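Side-chain contacts in uncharacterized protein (Novosphingobium aromaticivorans, PDB 3M7A), which is of unknown function but belongs to the DUF192 (COG1430) family and is probably made with an N-terminal signal sequence: residues 23-28 and 62-67; 73-78 and 84-89. All coordinates share one frame; numbering follows the deposited sequence. Where two conformers were deposited one is given.

How the interactions relate
Interaction 1 (23-28 with 62-67) closes along the chain before interaction 2 (73-78 with 84-89) opens, and their centres lie about 13 Å apart. Both reach the same mixed sheet: interaction 1 joins two strands that both pair with strand 32-41, across what is probably a curl of the sheet, while interaction 2 joins strand 84-89 to a separate two-stranded sheet formed by 72-75 and 110-112. They also touch directly, through an aromatic pair and an arginine packed against an alanine: the rings of Phe65 and Phe75 meet edge-to-face, CE2 of Phe65 3.7 Å from CE2 of Phe75, and Arg67 CZ lies 3.7 Å from Ala73 CB. No active site or ligand is known for this protein.

Interaction 1 (23-28 and 62-67); sequences VPVTVT and GMIFLR
Val25 and Ile64 mark the nearest approach of two strands that share a neighbour but not a hydrogen bond: their CA atoms are 7.8 Å apart, too far for backbone pairing. Strand 32-41 pairs antiparallel with 21-29 and parallel with 61-66, and the meeting of side chains from these two flanking strands is consistent with a curl of the sheet at this strand. The strands are steeply inclined to one another, so the contact is confined to a few residues and buries just 105 Å² in all.

Ile64 supplies the whole of one side. In the conformer given, one of two deposited, CG1 stands anti to the backbone N (chi1 -176°), which turns the CG2 branch toward the valines. That methyl lies 4.0 Å from Val25 CG2 and 4.1 Å from Val23 CG2, so a single branch rests against two residues of the other strand. Val25 CG2 is equally near the branching carbon, 4.0 Å from Ile64 CB, and the two side chains meet at a slant. Val23 crosses Ile64 at about a right angle and touches through one methyl. Because Ile64 was found in two positions, the finer details of its methyl contacts are less certain than the strand positions.

Beta-branched residues suit these places: they are at ease in extended backbone and offer a compact apolar surface branching close to the main chain. The alternation of the strand sends Met63, a selenomethionine, the other way, toward Leu20 and Leu51, while Val25 also touches Val138 of strand 137-139.

All the side-chain groups that touch here are hydrocarbon, so the contact has no directional bond to fix its geometry. Its contribution is probably hydrophobic, from burying methyls between the strands, and such packing can accommodate more than one position of Ile64.

Interaction 2 (73-78 and 84-89); sequences ATFWMR and LDIIFV
Met77 and Leu84 meet because the methionine chain is bent twice, with chi2 at -70° and chi3 at -81°. The first bend places SE 4.0 Å from Leu84 CD1, and the second places CE 3.9 Å from Leu84 N, beside Leu84 CG. Met77 is a selenomethionine, so the heavy atom is a feature of the protein as prepared. In Phe75, CG lies anti to the carbonyl carbon, and the ring reaches toward strand 84-89, where Ile86 and Phe88 receive it.

Ile86 uses two branches: CG2 sits over one face of the Phe75 ring, displaced toward the rim, while CD1 reaches Phe75 CB at 3.9 Å. Next along, the Phe75 and Phe88 side chains pass alongside each other, pointing opposite ways. Their ring planes are inclined at 72° with centroids 5.8 Å apart, and Phe75 CD1 comes within 3.7 Å of Phe88 CE1. The pair is neither a stack nor edge-to-face. The small Ala73 leaves room for Phe88, whose CE1 is 4.4 Å from Ala73 CB.

The strands run antiparallel, their axes 9.7 Å apart: a face-to-face layering of two sheets. Each is hydrogen-bonded within its own sheet, 72-75 to 110-112 and 84-89 to 95-102 and 118-123. On the opposite side of 84-89, Asp85 accepts backbone N-H groups from Asn101, Gly125 and Ala127.

Alternate residues Leu84, Ile86 and Phe88 thus give the strand one oily side, matched by Ala73, Phe75 and Met77. With no hydrogen bond crossing between them, the contact between these segments probably rests on dispersion and the burial of apolar surface.

Interaction 1 (23-28 and 62-67)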
ATOM      1  N   VAL A  23      -9.528  -3.264   4.916  1.00  5.61           N
ATOM      2  CA  VAL A  23      -8.955  -4.154   5.899  1.00  5.96           C
ATOM      3  C   VAL A  23      -7.783  -3.478   6.580  1.00  5.78           C
ATOM      4  O   VAL A  23      -7.065  -2.676   5.981  1.00  5.68           O
ATOM      5  CB  VAL A  23      -8.517  -5.499   5.246  1.00  5.85           C
ATOM      6  CG1 VAL A  23      -9.725  -6.223   4.589  1.00  9.30           C
ATOM      7  CG2 VAL A  23      -7.368  -5.274   4.243  1.00  6.97           C
ATOM      8  N   PRO A  24      -7.530  -3.828   7.840  1.00  6.48           N
ATOM      9  CA  PRO A  24      -6.349  -3.275   8.516  1.00  6.78           C
ATOM     10  C   PRO A  24      -5.060  -3.932   8.012  1.00  5.72           C
ATOM     11  O   PRO A  24      -4.992  -5.157   7.881  1.00  7.54           O
ATOM     12  CB  PRO A  24      -6.593  -3.619   9.980  1.00  8.19           C
ATOM     13  CG  PRO A  24      -7.465  -4.823   9.926  1.00  8.62           C
ATOM     14  CD  PRO A  24      -8.362  -4.613   8.753  1.00  6.32           C
ATOM     15  N   VAL A  25      -4.049  -3.108   7.720  1.00  5.33           N
ATOM     16  CA  VAL A  25      -2.725  -3.586   7.281  1.00  5.11           C
ATOM     17  C   VAL A  25      -1.717  -2.974   8.235  1.00  6.04           C
ATOM     18  O   VAL A  25      -1.790  -1.785   8.514  1.00  6.69           O
ATOM     19  CB  VAL A  25      -2.415  -3.156   5.828  1.00  5.38           C
ATOM     20  CG1 VAL A  25      -1.002  -3.581   5.433  1.00  6.27           C
ATOM     21  CG2 VAL A  25      -3.468  -3.688   4.873  1.00  7.31           C
ATOM     22  N   THR A  26      -0.778  -3.791   8.714  1.00  5.07           N
ATOM     23  CA  THR A  26       0.264  -3.315   9.616  1.00  5.20           C
ATOM     24  C   THR A  26       1.612  -3.453   8.967  1.00  4.89           C
ATOM     25  O   THR A  26       1.839  -4.341   8.148  1.00  6.79           O
ATOM     26  CB  THR A  26       0.235  -4.068  10.980  1.00  6.64           C
ATOM     27  OG1 THR A  26       0.473  -5.461  10.776  1.00  7.35           O
ATOM     28  CG2 THR A  26      -1.113  -3.837  11.685  1.00  8.52           C
ATOM     29  N   VAL A  27       2.482  -2.530   9.332  1.00  5.46           N
ATOM     30  CA  VAL A  27       3.859  -2.519   8.883  1.00  5.45           C
ATOM     31  C   VAL A  27       4.700  -2.356  10.148  1.00  5.42           C
ATOM     32  O   VAL A  27       4.559  -1.356  10.863  1.00  6.55           O
ATOM     33  CB  VAL A  27       4.184  -1.391   7.868  1.00  5.68           C
ATOM     34  CG1 VAL A  27       5.603  -1.522   7.380  1.00  7.24           C
ATOM     35  CG2 VAL A  27       3.202  -1.425   6.681  1.00  7.42           C
ATOM     36  N   THR A  28       5.587  -3.325  10.413  1.00  6.42           N
ATOM     37  CA  THR A  28       6.304  -3.395  11.682  1.00  7.06           C
ATOM     38  C   THR A  28       7.786  -3.608  11.441  1.00  6.90           C
ATOM     39  O   THR A  28       8.200  -4.474  10.660  1.00  7.98           O
ATOM     40  CB  THR A  28       5.724  -4.503  12.580  1.00  7.31           C
ATOM     41  OG1 THR A  28       4.316  -4.311  12.688  1.00  8.23           O
ATOM     42  CG2 THR A  28       6.364  -4.484  13.962  1.00  8.94           C
ATOM     43  N   GLY A  62      -4.800   3.519   3.134  1.00  6.15           N
ATOM     44  CA  GLY A  62      -3.965   3.069   2.052  1.00  5.17           C
ATOM     45  C   GLY A  62      -4.767   2.236   1.079  1.00  4.62           C
ATOM     46  O   GLY A  62      -5.985   2.137   1.176  1.00  5.42           O
HETATM   47  N   MSE A  63      -4.059   1.634   0.132  1.00  4.50           N
HETATM   48  CA  MSE A  63      -4.641   0.595  -0.713  1.00  4.29           C
HETATM   49  C   MSE A  63      -3.648  -0.566  -0.720  1.00  4.17           C
HETATM   50  O   MSE A  63      -2.453  -0.355  -0.944  1.00  4.91           O
HETATM   51  CB  MSE A  63      -4.918   1.062  -2.134  1.00  4.72           C
HETATM   52  CG  MSE A  63      -5.566  -0.004  -3.022  1.00  5.27           C
HETATM   53 SE   MSE A  63      -6.183   0.606  -4.719  0.75  6.96          SE
HETATM   54  CE  MSE A  63      -7.879   1.373  -4.139  1.00  6.89           C
ATOM     55  N   ILE A  64      -4.153  -1.769  -0.471  1.00  4.21           N
ATOM     56  CA  ILE A  64      -3.359  -2.988  -0.476  0.50  5.20           C
ATOM     57  C   ILE A  64      -3.770  -3.816  -1.707  1.00  4.92           C
ATOM     58  O   ILE A  64      -4.958  -4.049  -1.946  1.00  6.09           O
ATOM     59  CB  ILE A  64      -3.503  -3.770   0.877  0.50  5.31           C
ATOM     60  CG1 ILE A  64      -2.585  -5.005   0.931  0.50  8.06           C
ATOM     61  CG2 ILE A  64      -4.930  -4.181   1.162  0.50  6.57           C
ATOM     62  CD1 ILE A  64      -1.150  -4.697   1.201  0.50  9.83           C
ATOM     63  N   PHE A  65      -2.774  -4.235  -2.469  1.00  4.37           N
ATOM     64  CA  PHE A  65      -2.909  -4.980  -3.697  1.00  4.16           C
ATOM     65  C   PHE A  65      -2.403  -6.387  -3.398  1.00  4.96           C
ATOM     66  O   PHE A  65      -1.234  -6.553  -3.074  1.00  6.27           O
ATOM     67  CB  PHE A  65      -2.053  -4.359  -4.799  1.00  5.26           C
ATOM     68  CG  PHE A  65      -2.386  -2.911  -5.164  1.00  4.70           C
ATOM     69  CD1 PHE A  65      -2.139  -1.880  -4.289  1.00  5.60           C
ATOM     70  CD2 PHE A  65      -2.866  -2.597  -6.427  1.00  5.25           C
ATOM     71  CE1 PHE A  65      -2.421  -0.581  -4.656  1.00  5.81           C
ATOM     72  CE2 PHE A  65      -3.140  -1.293  -6.793  1.00  6.71           C
ATOM     73  CZ  PHE A  65      -2.910  -0.279  -5.910  1.00  5.61           C
ATOM     74  N   LEU A  66      -3.274  -7.397  -3.442  1.00  5.40           N
ATOM     75  CA  LEU A  66      -2.926  -8.767  -3.046  1.00  6.42           C
ATOM     76  C   LEU A  66      -2.847  -9.603  -4.303  1.00  6.68           C
ATOM     77  O   LEU A  66      -3.793  -9.642  -5.101  1.00  7.97           O
ATOM     78  CB  LEU A  66      -3.931  -9.363  -2.069  1.00  7.08           C
ATOM     79  CG  LEU A  66      -3.986  -8.713  -0.703  1.00  8.51           C
ATOM     80  CD1 LEU A  66      -4.992  -9.494   0.181  1.00 10.21           C
ATOM     81  CD2 LEU A  66      -2.583  -8.586  -0.049  1.00  8.60           C
ATOM     82  N   ARG A  67      -1.708 -10.252  -4.482  1.00  7.50           N
ATOM     83  CA  ARG A  67      -1.380 -10.846  -5.762  1.00  8.14           C
ATOM     84  C   ARG A  67      -1.183 -12.328  -5.697  1.00  8.50           C
ATOM     85  O   ARG A  67      -0.437 -12.839  -4.895  1.00  9.61           O
ATOM     86  CB  ARG A  67      -0.116 -10.223  -6.317  1.00  8.07           C
ATOM     87  CG  ARG A  67      -0.277  -8.733  -6.494  1.00  8.13           C
ATOM     88  CD  ARG A  67       1.010  -8.051  -6.818  1.00  9.45           C
ATOM     89  NE  ARG A  67       1.661  -8.508  -8.040  1.00  9.98           N
ATOM     90  CZ  ARG A  67       1.299  -8.152  -9.262  1.00 10.07           C
ATOM     91  NH1 ARG A  67       0.261  -7.354  -9.477  1.00 11.77           N
ATOM     92  NH2 ARG A  67       1.979  -8.579 -10.307  1.00 14.25           N
TER

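Interaction 2 (73-78 and 84-89)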
ATOM      1  N   ALA A  73       5.606  -7.056  -9.929  1.00  7.82           N
ATOM      2  CA  ALA A  73       4.701  -5.953 -10.264  1.00  6.99           C
ATOM      3  C   ALA A  73       5.467  -4.751 -10.793  1.00  7.89           C
ATOM      4  O   ALA A  73       6.603  -4.469 -10.367  1.00  9.52           O
ATOM      5  CB  ALA A  73       3.929  -5.526  -9.040  1.00  9.51           C
ATOM      6  N   THR A  74       4.839  -4.022 -11.707  1.00  7.22           N
ATOM      7  CA  THR A  74       5.361  -2.723 -12.154  1.00  7.51           C
ATOM      8  C   THR A  74       4.182  -1.753 -12.156  1.00  6.10           C
ATOM      9  O   THR A  74       3.131  -2.074 -12.690  1.00  7.53           O
ATOM     10  CB  THR A  74       6.006  -2.800 -13.561  1.00  8.85           C
ATOM     11  OG1 THR A  74       7.102  -3.714 -13.503  1.00 11.12           O
ATOM     12  CG2 THR A  74       6.542  -1.445 -14.013  1.00  9.54           C
ATOM     13  N   PHE A  75       4.364  -0.593 -11.516  1.00  6.09           N
ATOM     14  CA  PHE A  75       3.296   0.386 -11.328  1.00  6.96           C
ATOM     15  C   PHE A  75       3.569   1.641 -12.157  1.00  5.88           C
ATOM     16  O   PHE A  75       4.670   1.845 -12.677  1.00  7.06           O
ATOM     17  CB  PHE A  75       3.159   0.714  -9.835  1.00  7.65           C
ATOM     18  CG  PHE A  75       2.345  -0.291  -9.081  1.00  7.25           C
ATOM     19  CD1 PHE A  75       2.798  -1.562  -8.875  1.00 13.03           C
ATOM     20  CD2 PHE A  75       1.095   0.026  -8.622  1.00  8.82           C
ATOM     21  CE1 PHE A  75       2.033  -2.489  -8.216  1.00 12.99           C
ATOM     22  CE2 PHE A  75       0.344  -0.883  -7.961  1.00  9.54           C
ATOM     23  CZ  PHE A  75       0.797  -2.154  -7.763  1.00  9.83           C
ATOM     24  N   TRP A  76       2.560   2.488 -12.288  1.00  6.83           N
ATOM     25  CA  TRP A  76       2.724   3.829 -12.832  1.00  6.66           C
ATOM     26  C   TRP A  76       1.662   4.753 -12.247  1.00  6.73           C
ATOM     27  O   TRP A  76       0.829   4.312 -11.486  1.00  7.32           O
ATOM     28  CB  TRP A  76       2.675   3.847 -14.366  1.00  6.92           C
ATOM     29  CG  TRP A  76       1.361   3.509 -15.012  1.00  6.35           C
ATOM     30  CD1 TRP A  76       0.270   2.949 -14.433  1.00  6.70           C
ATOM     31  CD2 TRP A  76       1.039   3.699 -16.395  1.00  7.53           C
ATOM     32  NE1 TRP A  76      -0.719   2.765 -15.376  1.00  7.21           N
ATOM     33  CE2 TRP A  76      -0.269   3.233 -16.582  1.00  7.99           C
ATOM     34  CE3 TRP A  76       1.723   4.245 -17.481  1.00  8.99           C
ATOM     35  CZ2 TRP A  76      -0.897   3.246 -17.835  1.00  9.62           C
ATOM     36  CZ3 TRP A  76       1.097   4.279 -18.711  1.00 11.53           C
ATOM     37  CH2 TRP A  76      -0.203   3.793 -18.873  1.00 10.63           C
HETATM   38  N   MSE A  77       1.721   6.035 -12.616  1.00  6.10           N
HETATM   39  CA  MSE A  77       0.891   7.054 -12.019  1.00  5.92           C
HETATM   40  C   MSE A  77      -0.057   7.716 -13.022  1.00  7.30           C
HETATM   41  O   MSE A  77      -0.615   8.766 -12.749  1.00  7.20           O
HETATM   42  CB  MSE A  77       1.766   8.085 -11.303  1.00  5.24           C
HETATM   43  CG  MSE A  77       2.546   7.507 -10.127  1.00  6.32           C
HETATM   44 SE   MSE A  77       1.437   7.025  -8.607  0.75  8.42          SE
HETATM   45  CE  MSE A  77       1.282   8.810  -7.889  1.00  8.77           C
ATOM     46  N   ARG A  78      -0.311   7.058 -14.155  1.00  7.16           N
ATOM     47  CA  ARG A  78      -1.336   7.549 -15.068  0.60  8.46           C
ATOM     48  C   ARG A  78      -2.651   7.748 -14.285  1.00  7.72           C
ATOM     49  O   ARG A  78      -3.051   6.879 -13.496  1.00  7.85           O
ATOM     50  CB  ARG A  78      -1.530   6.599 -16.256  0.60 10.12           C
ATOM     51  CG  ARG A  78      -2.654   7.065 -17.214  0.60 11.20           C
ATOM     52  CD  ARG A  78      -2.765   6.362 -18.547  0.60  9.83           C
ATOM     53  NE  ARG A  78      -1.781   6.847 -19.514  0.60 11.33           N
ATOM     54  CZ  ARG A  78      -1.729   6.455 -20.786  0.60 10.53           C
ATOM     55  NH1 ARG A  78      -2.594   5.562 -21.257  0.60  7.21           N
ATOM     56  NH2 ARG A  78      -0.800   6.954 -21.590  0.60 13.28           N
ATOM     57  N   LEU A  84       2.215   9.325  -4.107  1.00  5.02           N
ATOM     58  CA  LEU A  84       2.122   8.084  -3.329  1.00  4.53           C
ATOM     59  C   LEU A  84       3.498   7.509  -3.084  1.00  4.63           C
ATOM     60  O   LEU A  84       4.416   7.673  -3.888  1.00  6.46           O
ATOM     61  CB  LEU A  84       1.312   7.036  -4.098  1.00  5.93           C
ATOM     62  CG  LEU A  84      -0.151   7.363  -4.323  1.00  6.03           C
ATOM     63  CD1 LEU A  84      -0.790   6.335  -5.300  1.00  6.93           C
ATOM     64  CD2 LEU A  84      -0.924   7.441  -3.017  1.00  6.50           C
ATOM     65  N   ASP A  85       3.628   6.787  -1.968  1.00  4.86           N
ATOM     66  CA  ASP A  85       4.718   5.864  -1.750  1.00  4.98           C
ATOM     67  C   ASP A  85       4.177   4.455  -2.031  1.00  4.53           C
ATOM     68  O   ASP A  85       3.113   4.062  -1.540  1.00  5.38           O
ATOM     69  CB  ASP A  85       5.234   5.923  -0.312  1.00  5.07           C
ATOM     70  CG  ASP A  85       6.008   7.186   0.011  1.00  5.26           C
ATOM     71  OD1 ASP A  85       6.238   8.029  -0.884  1.00  5.22           O
ATOM     72  OD2 ASP A  85       6.417   7.322   1.193  1.00  6.24           O
ATOM     73  N   ILE A  86       4.918   3.719  -2.856  1.00  4.70           N
ATOM     74  CA  ILE A  86       4.514   2.389  -3.298  1.00  4.45           C
ATOM     75  C   ILE A  86       5.466   1.368  -2.665  1.00  4.02           C
ATOM     76  O   ILE A  86       6.643   1.307  -2.994  1.00  5.76           O
ATOM     77  CB  ILE A  86       4.473   2.272  -4.829  1.00  5.47           C
ATOM     78  CG1 ILE A  86       3.646   3.428  -5.442  1.00  7.60           C
ATOM     79  CG2 ILE A  86       3.870   0.931  -5.263  1.00  6.60           C
ATOM     80  CD1 ILE A  86       3.449   3.337  -6.971  1.00 10.62           C
ATOM     81  N   ILE A  87       4.918   0.585  -1.735  1.00  4.96           N
ATOM     82  CA  ILE A  87       5.696  -0.325  -0.914  1.00  5.24           C
ATOM     83  C   ILE A  87       5.473  -1.741  -1.417  1.00  4.47           C
ATOM     84  O   ILE A  87       4.366  -2.269  -1.355  1.00  4.75           O
ATOM     85  CB  ILE A  87       5.233  -0.190   0.562  1.00  5.53           C
ATOM     86  CG1 ILE A  87       5.379   1.254   1.080  1.00  6.77           C
ATOM     87  CG2 ILE A  87       5.952  -1.214   1.446  1.00  6.27           C
ATOM     88  CD1 ILE A  87       4.620   1.559   2.367  1.00  7.80           C
ATOM     89  N   PHE A  88       6.519  -2.346  -1.966  1.00  4.39           N
ATOM     90  CA  PHE A  88       6.414  -3.663  -2.598  1.00  4.63           C
ATOM     91  C   PHE A  88       6.817  -4.742  -1.578  1.00  4.87           C
ATOM     92  O   PHE A  88       7.884  -4.642  -0.944  1.00  6.23           O
ATOM     93  CB  PHE A  88       7.350  -3.748  -3.790  1.00  5.32           C
ATOM     94  CG  PHE A  88       7.055  -2.767  -4.885  1.00  5.51           C
ATOM     95  CD1 PHE A  88       6.123  -3.045  -5.871  1.00  7.29           C
ATOM     96  CD2 PHE A  88       7.722  -1.562  -4.965  1.00  7.46           C
ATOM     97  CE1 PHE A  88       5.891  -2.167  -6.905  1.00  9.21           C
ATOM     98  CE2 PHE A  88       7.462  -0.655  -5.998  1.00  6.93           C
ATOM     99  CZ  PHE A  88       6.560  -0.969  -6.969  1.00  7.41           C
ATOM    100  N   VAL A  89       5.963  -5.749  -1.445  1.00  5.57           N
ATOM    101  CA  VAL A  89       6.096  -6.767  -0.414  1.00  5.72           C
ATOM    102  C   VAL A  89       6.371  -8.133  -1.078  1.00  5.05           C
ATOM    103  O   VAL A  89       5.650  -8.554  -1.995  1.00  5.59           O
ATOM    104  CB  VAL A  89       4.822  -6.823   0.445  1.00  5.35           C
ATOM    105  CG1 VAL A  89       4.953  -7.921   1.511  1.00  6.36           C
ATOM    106  CG2 VAL A  89       4.500  -5.466   1.054  1.00  6.47           C
TER